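Methionine gamma-lyase (Trichomonas vaginalis, PDB 1PFF) belongs to the Cys/Met metabolism family of PLP-dependent enzymes and is assembled from four chains. Local coordinates at residues E14-T19 and L157-A162. Sequence-based numbering, arbitrary orientation.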
loop_
_atom_site.group_PDB
_atom_site.type_symbol
_atom_site.label_atom_id
_atom_site.label_comp_id
_atom_site.label_asym_id
_atom_site.label_seq_id
_atom_site.Cartn_x
_atom_site.Cartn_y
_atom_site.Cartn_z
ATOM N N GLU A 14 22.221 -19.965 0.328
ATOM C CA GLU A 14 22.482 -19.538 1.703
ATOM C C GLU A 14 21.769 -18.226 2.014
ATOM O O GLU A 14 21.275 -18.018 3.123
ATOM C CB GLU A 14 23.985 -19.342 1.931
ATOM C CG GLU A 14 24.803 -20.612 1.810
ATOM C CD GLU A 14 26.269 -20.425 2.161
ATOM O OE1 GLU A 14 26.657 -19.378 2.756
ATOM O OE2 GLU A 14 27.040 -21.356 1.846
ATOM N N ALA A 15 21.719 -17.336 1.029
ATOM C CA ALA A 15 21.183 -15.992 1.249
ATOM C C ALA A 15 20.621 -15.379 -0.032
ATOM O O ALA A 15 20.902 -15.837 -1.147
ATOM C CB ALA A 15 22.272 -15.072 1.858
ATOM N N CYS A 16 19.829 -14.330 0.135
ATOM C CA CYS A 16 19.269 -13.629 -1.002
ATOM C C CYS A 16 19.183 -12.134 -0.709
ATOM O O CYS A 16 19.022 -11.726 0.445
ATOM C CB CYS A 16 17.903 -14.218 -1.345
ATOM S SG CYS A 16 16.875 -13.215 -2.419
ATOM N N ALA A 17 19.347 -11.335 -1.760
ATOM C CA ALA A 17 19.211 -9.884 -1.697
ATOM C C ALA A 17 18.149 -9.471 -2.706
ATOM O O ALA A 17 18.268 -9.771 -3.892
ATOM C CB ALA A 17 20.543 -9.203 -2.019
ATOM N N ALA A 18 17.100 -8.813 -2.220
ATOM C CA ALA A 18 16.068 -8.250 -3.078
ATOM C C ALA A 18 16.491 -6.869 -3.586
ATOM O O ALA A 18 17.157 -6.120 -2.865
ATOM C CB ALA A 18 14.741 -8.170 -2.329
ATOM N N THR A 19 16.117 -6.554 -4.826
ATOM C CA THR A 19 16.472 -5.283 -5.474
ATOM C C THR A 19 15.280 -4.604 -6.151
ATOM O O THR A 19 14.186 -5.174 -6.241
ATOM C CB THR A 19 17.554 -5.487 -6.552
ATOM O OG1 THR A 19 17.039 -6.351 -7.575
ATOM C CG2 THR A 19 18.794 -6.221 -5.995
ATOM N N LEU A 157 15.961 -10.142 -7.723
ATOM C CA LEU A 157 16.455 -10.974 -6.633
ATOM C C LEU A 157 17.835 -11.498 -6.985
ATOM O O LEU A 157 18.081 -11.833 -8.134
ATOM C CB LEU A 157 15.500 -12.145 -6.388
ATOM C CG LEU A 157 14.062 -11.799 -5.978
ATOM C CD1 LEU A 157 13.167 -12.963 -6.282
ATOM C CD2 LEU A 157 13.995 -11.431 -4.508
ATOM N N VAL A 158 18.726 -11.534 -5.996
ATOM C CA VAL A 158 20.050 -12.146 -6.134
ATOM C C VAL A 158 20.207 -13.234 -5.061
ATOM O O VAL A 158 20.022 -12.952 -3.873
ATOM C CB VAL A 158 21.204 -11.106 -5.936
ATOM C CG1 VAL A 158 22.557 -11.728 -6.207
ATOM C CG2 VAL A 158 21.020 -9.896 -6.823
ATOM N N CYS A 159 20.564 -14.451 -5.474
ATOM C CA CYS A 159 20.753 -15.567 -4.553
ATOM C C CYS A 159 22.159 -16.133 -4.657
ATOM O O CYS A 159 22.637 -16.412 -5.760
ATOM C CB CYS A 159 19.763 -16.687 -4.860
ATOM S SG CYS A 159 18.054 -16.127 -4.848
ATOM N N SER A 160 22.805 -16.332 -3.511
ATOM C CA SER A 160 24.187 -16.819 -3.481
ATOM C C SER A 160 24.585 -17.224 -2.061
ATOM O O SER A 160 23.727 -17.294 -1.163
ATOM C CB SER A 160 25.141 -15.739 -4.034
ATOM O OG SER A 160 26.421 -16.279 -4.350
ATOM N N ARG A 161 25.878 -17.498 -1.871
ATOM C CA ARG A 161 26.464 -17.730 -0.547
ATOM C C ARG A 161 26.312 -16.473 0.300
ATOM O O ARG A 161 26.271 -15.364 -0.246
ATOM C CB ARG A 161 27.962 -18.037 -0.660
ATOM C CG ARG A 161 28.350 -19.006 -1.751
ATOM C CD ARG A 161 29.760 -19.571 -1.629
ATOM N NE ARG A 161 30.782 -18.544 -1.407
ATOM C CZ ARG A 161 31.617 -18.085 -2.339
ATOM N NH1 ARG A 161 31.556 -18.535 -3.588
ATOM N NH2 ARG A 161 32.515 -17.158 -2.019
ATOM N N ALA A 162 26.260 -16.643 1.621
ATOM C CA ALA A 162 26.093 -15.522 2.553
ATOM C C ALA A 162 27.144 -14.425 2.373
ATOM O O ALA A 162 26.822 -13.226 2.382
ATOM C CB ALA A 162 26.082 -16.018 3.995
#
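Chi1 of 164° sets SG of Cys16 anti to its backbone N, whereas in Cys159 SG stands anti to the carbonyl carbon (chi1 -55°). These two rotations bring the sulfurs together, SG of Cys16 lying 4.0 Å from SG of Cys159 without a disulfide. Cys16 and Cys159 are a non-hydrogen-bonded pair of the antiparallel ladder, a worked example of how an edge strand joins a sheet. On the same face, CD2 of Leu157 reaches across to touch both SG of Cys16 and CB of Ala18. The hydrogen-bonded pairs supply the ladder: N of Ala17 donates to O of Val158 at 2.7 Å, and N of Val158 returns a bond to O of Ala17 at 2.8 Å. Ala15 and Ser160 repeat this exchange, N of Ala15 to O of Ser160 being the more bent of their two bonds. Beyond the strands, the extended chain of Glu14 carries OE1 to N of Ala162, 3.0 Å away and almost straight at 175°, although the donor comes from above the carboxylate plane. A carboxylate thus takes up an N-H in the first turn of helix 162-177, an end whose dipole would probably favour its negative charge. Ile7 of helix 2-11 packs against Cys16, Leu157 and Cys159, while Ile165 of helix 162-177 meets Ala15, Val158 and Ser160 on the other face. Strand 15-19 is outermost within this chain in the large domain's central mixed sheet, as in fold-type I PLP-dependent enzymes, and strand 156-160 links it to strand 138-142, with helix 22-33 touching Thr19 and Val158.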